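PDB 3MSO: steroid delta-isomerase from Pseudomonas aeruginosa, which probably acts as a steroid delta-isomerase-like enzyme of the SnoaL-like branch of the NTF2 superfamily, its substrate not being established. Local coordinates for residues F40-P43 against P48-G51; S56-T61 against E128-R133; L85-R90 against F113-R118. All blocks are in the same frame, centred on the assembly; numbering follows the deposited sequence. Where two conformers were deposited one is given.

Contact 1. Residues F40-P43 against P48-G51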
loop_
_atom_site.group_PDB
_atom_site.type_symbol
_atom_site.label_atom_id
_atom_site.label_comp_id
_atom_site.label_asym_id
_atom_site.label_seq_id
_atom_site.Cartn_x
_atom_site.Cartn_y
_atom_site.Cartn_z
ATOM N N PHE B 40 8.289 -9.750 -14.995
ATOM C CA PHE B 40 7.809 -10.047 -13.652
ATOM C C PHE B 40 6.724 -9.045 -13.281
ATOM O O PHE B 40 6.958 -7.833 -13.314
ATOM C CB PHE B 40 8.937 -10.067 -12.614
ATOM C CG PHE B 40 8.456 -10.347 -11.201
ATOM C CD1 PHE B 40 8.208 -11.645 -10.777
ATOM C CD2 PHE B 40 8.264 -9.308 -10.294
ATOM C CE1 PHE B 40 7.767 -11.898 -9.482
ATOM C CE2 PHE B 40 7.800 -9.567 -9.003
ATOM C CZ PHE B 40 7.560 -10.861 -8.603
ATOM N N ARG B 41 5.531 -9.566 -12.940
ATOM C CA ARG B 41 4.371 -8.762 -12.527
ATOM C C ARG B 41 4.185 -8.896 -11.027
ATOM O O ARG B 41 3.763 -9.941 -10.523
ATOM C CB ARG B 41 3.111 -9.130 -13.326
ATOM C CG ARG B 41 3.342 -8.958 -14.811
ATOM C CD ARG B 41 2.146 -9.234 -15.671
ATOM N NE ARG B 41 2.552 -9.300 -17.079
ATOM C CZ ARG B 41 2.746 -8.241 -17.858
ATOM N NH1 ARG B 41 2.551 -7.014 -17.385
ATOM N NH2 ARG B 41 3.142 -8.398 -19.114
ATOM N N SER B 42 4.622 -7.852 -10.319
ATOM C CA SER B 42 4.625 -7.759 -8.864
ATOM C C SER B 42 3.219 -7.757 -8.247
ATOM O O SER B 42 2.318 -7.104 -8.773
ATOM C CB SER B 42 5.386 -6.508 -8.423
ATOM O OG SER B 42 5.569 -6.459 -7.021
ATOM N N PRO B 43 3.022 -8.409 -7.080
ATOM C CA PRO B 43 1.716 -8.290 -6.410
ATOM C C PRO B 43 1.489 -6.871 -5.873
ATOM O O PRO B 43 0.361 -6.516 -5.550
ATOM C CB PRO B 43 1.828 -9.297 -5.257
ATOM C CG PRO B 43 3.291 -9.404 -4.977
ATOM C CD PRO B 43 3.966 -9.242 -6.293
ATOM N N PRO B 48 5.359 -3.709 -14.878
ATOM C CA PRO B 48 6.153 -4.943 -14.810
ATOM C C PRO B 48 7.659 -4.694 -14.782
ATOM O O PRO B 48 8.104 -3.597 -15.097
ATOM C CB PRO B 48 5.722 -5.709 -16.063
ATOM C CG PRO B 48 5.307 -4.674 -17.018
ATOM C CD PRO B 48 4.771 -3.522 -16.222
ATOM N N TYR B 49 8.437 -5.708 -14.370
ATOM C CA TYR B 49 9.894 -5.637 -14.312
ATOM C C TYR B 49 10.377 -6.435 -15.491
ATOM O O TYR B 49 10.181 -7.653 -15.544
ATOM C CB TYR B 49 10.431 -6.210 -12.998
ATOM C CG TYR B 49 9.998 -5.431 -11.781
ATOM C CD1 TYR B 49 8.784 -5.700 -11.153
ATOM C CD2 TYR B 49 10.812 -4.444 -11.236
ATOM C CE1 TYR B 49 8.382 -4.992 -10.024
ATOM C CE2 TYR B 49 10.435 -3.750 -10.088
ATOM C CZ TYR B 49 9.216 -4.023 -9.486
ATOM O OH TYR B 49 8.831 -3.313 -8.367
ATOM N N ALA B 50 10.936 -5.737 -16.475
ATOM C CA ALA B 50 11.376 -6.326 -17.736
ATOM C C ALA B 50 12.842 -6.725 -17.769
ATOM O O ALA B 50 13.710 -5.951 -17.350
ATOM C CB ALA B 50 11.056 -5.377 -18.879
ATOM N N GLY B 51 13.092 -7.935 -18.281
ATOM C CA GLY B 51 14.430 -8.489 -18.469
ATOM C C GLY B 51 14.862 -9.500 -17.437
ATOM O O GLY B 51 14.712 -9.266 -16.233
#

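Contact 2. Residues S56-T61 against E128-R133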
loop_
_atom_site.group_PDB
_atom_site.type_symbol
_atom_site.label_atom_id
_atom_site.label_comp_id
_atom_site.label_asym_id
_atom_site.label_seq_id
_atom_site.Cartn_x
_atom_site.Cartn_y
_atom_site.Cartn_z
ATOM N N SER B 56 15.310 -12.160 -12.231
ATOM C CA SER B 56 16.084 -13.099 -11.413
ATOM C C SER B 56 16.348 -12.510 -10.033
ATOM O O SER B 56 16.176 -13.189 -9.015
ATOM C CB SER B 56 17.398 -13.450 -12.100
ATOM O OG SER B 56 18.037 -14.522 -11.434
HETATM N N MSE B 57 16.680 -11.222 -10.011
HETATM C CA MSE B 57 16.995 -10.485 -8.813
HETATM C C MSE B 57 15.800 -10.323 -7.885
HETATM O O MSE B 57 15.955 -10.498 -6.679
HETATM C CB MSE B 57 17.596 -9.150 -9.197
HETATM C CG MSE B 57 18.433 -8.557 -8.104
HETATM SE SE MSE B 57 18.064 -6.684 -8.043
HETATM C CE MSE B 57 16.161 -6.757 -7.376
ATOM N N ILE B 58 14.615 -10.000 -8.432
ATOM C CA ILE B 58 13.411 -9.843 -7.608
ATOM C C ILE B 58 12.983 -11.208 -7.062
ATOM O O ILE B 58 12.697 -11.313 -5.862
ATOM C CB ILE B 58 12.267 -9.072 -8.337
ATOM C CG1 ILE B 58 12.740 -7.699 -8.747
ATOM C CG2 ILE B 58 11.028 -8.936 -7.457
ATOM C CD1 ILE B 58 12.221 -7.292 -9.929
ATOM N N LEU B 59 13.028 -12.264 -7.924
ATOM C CA LEU B 59 12.657 -13.625 -7.521
ATOM C C LEU B 59 13.583 -14.188 -6.456
ATOM O O LEU B 59 13.121 -14.951 -5.610
ATOM C CB LEU B 59 12.496 -14.591 -8.699
ATOM C CG LEU B 59 11.313 -14.321 -9.627
ATOM C CD1 LEU B 59 11.452 -15.102 -10.925
ATOM C CD2 LEU B 59 9.998 -14.667 -8.964
ATOM N N ASN B 60 14.857 -13.747 -6.438
ATOM C CA ASN B 60 15.811 -14.147 -5.403
ATOM C C ASN B 60 15.522 -13.416 -4.106
ATOM O O ASN B 60 15.676 -13.993 -3.032
ATOM C CB ASN B 60 17.238 -13.865 -5.830
ATOM C CG ASN B 60 17.938 -15.075 -6.375
ATOM O OD1 ASN B 60 17.931 -15.306 -7.589
ATOM N ND2 ASN B 60 18.532 -15.890 -5.492
ATOM N N THR B 61 15.108 -12.143 -4.207
ATOM C CA THR B 61 14.793 -11.290 -3.069
ATOM C C THR B 61 13.539 -11.788 -2.365
ATOM O O THR B 61 13.554 -11.954 -1.141
ATOM C CB THR B 61 14.690 -9.824 -3.513
ATOM O OG1 THR B 61 15.890 -9.467 -4.202
ATOM C CG2 THR B 61 14.492 -8.884 -2.335
ATOM N N GLU B 128 6.591 -4.206 2.320
ATOM C CA GLU B 128 7.434 -3.550 3.321
ATOM C C GLU B 128 8.824 -4.204 3.359
ATOM O O GLU B 128 9.835 -3.509 3.248
ATOM C CB GLU B 128 6.774 -3.664 4.710
ATOM C CG GLU B 128 6.450 -2.367 5.415
ATOM C CD GLU B 128 7.150 -2.218 6.759
ATOM O OE1 GLU B 128 8.404 -2.274 6.802
ATOM O OE2 GLU B 128 6.442 -1.972 7.761
ATOM N N GLU B 129 8.858 -5.544 3.492
ATOM C CA GLU B 129 10.068 -6.356 3.606
ATOM C C GLU B 129 10.882 -6.406 2.325
ATOM O O GLU B 129 12.108 -6.406 2.405
ATOM C CB GLU B 129 9.711 -7.753 4.100
ATOM C CG GLU B 129 10.723 -8.345 5.063
ATOM C CD GLU B 129 11.027 -7.533 6.307
ATOM O OE1 GLU B 129 10.075 -7.179 7.037
ATOM O OE2 GLU B 129 12.223 -7.256 6.557
HETATM N N MSE B 130 10.198 -6.437 1.154
HETATM C CA MSE B 130 10.828 -6.439 -0.160
HETATM C C MSE B 130 11.680 -5.183 -0.319
HETATM O O MSE B 130 12.833 -5.269 -0.731
HETATM C CB MSE B 130 9.752 -6.505 -1.256
HETATM C CG MSE B 130 9.340 -7.924 -1.597
HETATM SE SE MSE B 130 10.861 -8.976 -2.197
HETATM C CE MSE B 130 11.305 -7.945 -3.824
ATOM N N GLY B 131 11.108 -4.032 0.051
ATOM C CA GLY B 131 11.744 -2.715 -0.005
ATOM C C GLY B 131 12.895 -2.570 0.966
ATOM O O GLY B 131 13.942 -2.010 0.621
ATOM N N ARG B 132 12.704 -3.095 2.186
ATOM C CA ARG B 132 13.689 -3.112 3.270
ATOM C C ARG B 132 14.907 -3.940 2.800
ATOM O O ARG B 132 16.031 -3.483 2.971
ATOM C CB ARG B 132 13.032 -3.704 4.547
ATOM C CG ARG B 132 13.798 -3.475 5.851
ATOM C CD ARG B 132 12.987 -2.796 6.965
ATOM N NE ARG B 132 13.812 -1.941 7.834
ATOM N N ARG B 133 14.687 -5.120 2.135
ATOM C CA ARG B 133 15.777 -5.976 1.612
ATOM C C ARG B 133 16.513 -5.299 0.492
ATOM O O ARG B 133 17.738 -5.328 0.478
ATOM C CB ARG B 133 15.296 -7.332 1.075
ATOM C CG ARG B 133 14.752 -8.304 2.078
ATOM C CD ARG B 133 15.769 -9.016 2.950
ATOM N NE ARG B 133 15.123 -10.147 3.617
ATOM C CZ ARG B 133 14.166 -10.034 4.537
ATOM N NH1 ARG B 133 13.765 -8.837 4.944
ATOM N NH2 ARG B 133 13.610 -11.118 5.061
#

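Contact 3. Residues L85-R90 against F113-R118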
loop_
_atom_site.group_PDB
_atom_site.type_symbol
_atom_site.label_atom_id
_atom_site.label_comp_id
_atom_site.label_asym_id
_atom_site.label_seq_id
_atom_site.Cartn_x
_atom_site.Cartn_y
_atom_site.Cartn_z
ATOM N N LEU B 85 0.900 -22.036 -9.372
ATOM C CA LEU B 85 1.433 -22.727 -8.194
ATOM C C LEU B 85 0.940 -21.987 -6.967
ATOM O O LEU B 85 1.396 -20.866 -6.696
ATOM C CB LEU B 85 2.982 -22.806 -8.206
ATOM C CG LEU B 85 3.641 -23.244 -9.512
ATOM C CD1 LEU B 85 5.131 -23.045 -9.456
ATOM C CD2 LEU B 85 3.246 -24.683 -9.883
ATOM N N GLU B 86 -0.059 -22.573 -6.286
ATOM C CA GLU B 86 -0.665 -22.027 -5.069
ATOM C C GLU B 86 0.311 -22.249 -3.918
ATOM O O GLU B 86 0.858 -23.355 -3.789
ATOM C CB GLU B 86 -2.002 -22.740 -4.772
ATOM C CG GLU B 86 -2.605 -22.390 -3.424
ATOM C CD GLU B 86 -3.747 -23.264 -2.965
ATOM O OE1 GLU B 86 -3.658 -24.504 -3.095
ATOM O OE2 GLU B 86 -4.718 -22.701 -2.423
ATOM N N PHE B 87 0.516 -21.220 -3.072
ATOM C CA PHE B 87 1.387 -21.341 -1.915
ATOM C C PHE B 87 0.839 -20.674 -0.668
ATOM O O PHE B 87 0.002 -19.759 -0.742
ATOM C CB PHE B 87 2.823 -20.826 -2.218
ATOM C CG PHE B 87 2.959 -19.339 -2.505
ATOM C CD1 PHE B 87 3.047 -18.414 -1.465
ATOM C CD2 PHE B 87 3.028 -18.870 -3.815
ATOM C CE1 PHE B 87 3.176 -17.049 -1.729
ATOM C CE2 PHE B 87 3.150 -17.492 -4.077
ATOM C CZ PHE B 87 3.200 -16.596 -3.031
ATOM N N SER B 88 1.375 -21.101 0.482
ATOM C CA SER B 88 1.180 -20.513 1.800
ATOM C C SER B 88 2.569 -20.067 2.223
ATOM O O SER B 88 3.559 -20.644 1.785
ATOM C CB SER B 88 0.637 -21.535 2.783
ATOM O OG SER B 88 1.449 -22.696 2.812
ATOM N N ALA B 89 2.652 -19.009 3.026
ATOM C CA ALA B 89 3.906 -18.431 3.532
ATOM C C ALA B 89 3.566 -17.504 4.703
ATOM O O ALA B 89 2.385 -17.330 5.037
ATOM C CB ALA B 89 4.621 -17.644 2.417
ATOM N N ARG B 90 4.595 -16.943 5.352
ATOM C CA ARG B 90 4.427 -15.952 6.408
ATOM C C ARG B 90 5.517 -14.890 6.348
ATOM O O ARG B 90 6.604 -15.153 5.845
ATOM C CB ARG B 90 4.181 -16.544 7.823
ATOM C CG ARG B 90 5.331 -17.325 8.445
ATOM C CD ARG B 90 5.248 -17.349 9.969
ATOM N NE ARG B 90 6.576 -17.398 10.587
ATOM N N PHE B 113 6.046 -14.036 -15.269
ATOM C CA PHE B 113 5.948 -14.535 -13.917
ATOM C C PHE B 113 5.159 -13.503 -13.141
ATOM O O PHE B 113 5.666 -12.415 -12.845
ATOM C CB PHE B 113 7.337 -14.721 -13.310
ATOM C CG PHE B 113 7.399 -15.689 -12.151
ATOM C CD1 PHE B 113 6.688 -15.445 -10.977
ATOM C CD2 PHE B 113 8.226 -16.806 -12.200
ATOM C CE1 PHE B 113 6.770 -16.321 -9.895
ATOM C CE2 PHE B 113 8.305 -17.684 -11.114
ATOM C CZ PHE B 113 7.583 -17.427 -9.965
ATOM N N GLU B 114 3.901 -13.846 -12.829
ATOM C CA GLU B 114 2.952 -12.992 -12.128
ATOM C C GLU B 114 2.635 -13.549 -10.751
ATOM O O GLU B 114 2.237 -14.706 -10.621
ATOM C CB GLU B 114 1.707 -12.860 -12.986
ATOM C CG GLU B 114 0.682 -11.867 -12.500
ATOM C CD GLU B 114 -0.462 -11.653 -13.471
ATOM O OE1 GLU B 114 -0.474 -12.296 -14.545
ATOM O OE2 GLU B 114 -1.360 -10.848 -13.143
ATOM N N VAL B 115 2.836 -12.726 -9.716
ATOM C CA VAL B 115 2.571 -13.123 -8.326
ATOM C C VAL B 115 1.379 -12.331 -7.768
ATOM O O VAL B 115 1.247 -11.146 -8.056
ATOM C CB VAL B 115 3.846 -12.962 -7.439
ATOM C CG1 VAL B 115 3.582 -13.356 -5.983
ATOM C CG2 VAL B 115 5.017 -13.760 -8.002
HETATM N N MSE B 116 0.502 -13.003 -7.002
HETATM C CA MSE B 116 -0.623 -12.387 -6.261
HETATM C C MSE B 116 -0.563 -12.943 -4.829
HETATM O O MSE B 116 -0.226 -14.111 -4.614
HETATM C CB MSE B 116 -1.993 -12.696 -6.859
HETATM C CG MSE B 116 -2.114 -12.333 -8.323
HETATM SE SE MSE B 116 -3.944 -12.417 -8.909
HETATM C CE MSE B 116 -3.589 -12.348 -10.818
ATOM N N VAL B 117 -0.860 -12.091 -3.863
ATOM C CA VAL B 117 -0.833 -12.431 -2.448
ATOM C C VAL B 117 -2.130 -11.917 -1.824
ATOM O O VAL B 117 -2.695 -10.930 -2.302
ATOM C CB VAL B 117 0.481 -11.879 -1.782
ATOM C CG1 VAL B 117 0.338 -11.687 -0.269
ATOM C CG2 VAL B 117 1.687 -12.778 -2.100
ATOM N N ARG B 118 -2.633 -12.639 -0.817
ATOM C CA ARG B 118 -3.801 -12.285 0.000
ATOM C C ARG B 118 -3.537 -12.734 1.464
ATOM O O ARG B 118 -2.795 -13.710 1.655
ATOM C CB ARG B 118 -5.104 -12.870 -0.569
ATOM C CG ARG B 118 -5.182 -14.394 -0.562
ATOM C CD ARG B 118 -6.619 -14.856 -0.729
ATOM N NE ARG B 118 -7.413 -14.591 0.474
ATOM C CZ ARG B 118 -7.493 -15.422 1.504
ATOM N NH1 ARG B 118 -6.848 -16.580 1.483
ATOM N NH2 ARG B 118 -8.228 -15.106 2.561
#

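Contact 1. Residues F40-P43 against P48-G51
Phe40 and Tyr49 face each other as the hydrogen-bonded antiparallel pair of a beta hairpin, strands 38-41 and 49-50, at the edge of the curved sheet of this NTF2-like fold. Both backbone bonds are made: Phe40 N gives to Tyr49 O over 2.9 Å, and Tyr49 N returns to Phe40 O over 2.8 Å. Their side chains leave on the same side of the sheet and run side by side. Phe40 CG is anti to its own N (chi1 179°), while Tyr49 CG is anti to its carbonyl carbon (chi1 -64°), and with these choices the rings come together without stacking: Tyr49 CD1 lies in the plane of the Phe40 ring, at its edge, 3.7 Å from Phe40 CD2. The Tyr49 ring has its own edge turned to Ser42 CB, 3.7 Å from Tyr49 CE1. On the other side of the hairpin, Arg41 is extended from CG to NE and lies alongside Pro48, with Arg41 NH1 resting 3.6 Å from Pro48 CG. Beyond these contacts, Val55, Ile58 and Leu59 of helix 52-65 pack on Phe40, and Ile58 also reaches Tyr49. Past the end of strand 38-41, the hydroxyl of Ser42 bonds to Met44 N within the connecting loop, and Ser42 O accepts from Arg118 of a second subunit. The polar end of Arg41 is held by a salt bridge from its NE to Asp112 OD2.

Contact 2. Residues S56-T61 against E128-R133
Met130, built as selenomethionine, reaches across to Thr61 and Ile58 where helix 120-138 passes helix 52-65, the C-terminal helix of this NTF2-like alpha+beta fold packing on the helix that follows the hairpin. The local axes approach to 11.0 Å with 115° between their directions, so the helices cross steeply and it is mainly side chains that bridge the gap. Met130 is bent at both chi2 and chi3 (-59° and -63°), which curls its end toward helix 52-65. SE lies 3.6 Å from Thr61 CG2, the two side chains meeting at a slant; Met130 CE continues to Ile58 CG2 at 3.8 Å, where the side chains stand at about a right angle. Met130 was modelled in two conformers, so the exact placing of SE and CE is doubtful. Thr61 CG2 also rests 3.8 Å from Arg133 CB, about one helical turn further along. The methyl can serve both neighbours because the hydroxyl is turned back to its own helix: Thr61 OG1 bonds to Met57 O at 2.7 Å, and this carbonyl also takes Thr61 N, the two donors coming from opposite faces of its plane. Around the contact, Val62 and Val65 extend the bed for Met130, and Arg133 NH2 bonds to Thr64 O. Arg133 NH1 completes a salt bridge inside its helix, 2.7 Å from Glu129 OE2, which lies in the guanidinium plane and offers its anti lone pair.

Contact 3. Residues L85-R90 against F113-R118
Phe87 and Val117 are the nearest CA pair of segments 85-90 and 113-118, 9.2 Å from CA to CA, because strand 94-104 runs between them, antiparallel to each, so that these two strands point the same way. With the backbones two strands apart, the gap is spanned by one ring. Phe87 CG sits between its own N and carbonyl carbon (chi1 66°), a setting that swings the phenyl over the intervening strand toward strand 110-118. Its far corner, CZ, does the touching. Val115 CG1 lies near the ring plane at the edge, 4.4 Å from Phe87 CZ, while Val117 CG2 comes in obliquely at 4.2 Å from that same CZ. The Phe69 ring stacks with that of Phe87, and the Phe66 ring meets it with the planes at about 55°. On strand 110-118 the residues alternate: Val115 and Val117 point to the face that carries Phe87, and Glu114 and Arg118 to the opposite one, where Glu114 pairs with Arg118 of a second subunit, and Arg118 with Glu114 of that subunit. Here the Phe87 side is apolar, while the other side carries charges that meet the second subunit. The contacts between CZ of one phenyl and two valine methyls are apolar packing without directional bonds, consistent with a hydrophobic lining on the side where NTF2-like proteins form their pocket.

The three contacts touch one another. The centre of contact 1 lies about 12 Å from that of contact 2 and about 14 Å from that of contact 3, while the centres of contacts 2 and 3 are also about 14 Å apart. Phe40 CE2 packs 3.6 Å from Ile58 CG2, carrying the hairpin onto helix 52-65, and Arg41 N probably bonds to Phe113 O at 2.9 Å, carrying it into strand 110-118. Leu59 CD2 and Phe113 CE1, 3.7 Å apart, close the triangle. In sequence, contact 3 is nested inside the loop that contact 2 closes. Contacts 1 and 3 share the second subunit, contacts 1 and 2 the third. Sheet and helices together probably enclose the family's pocket.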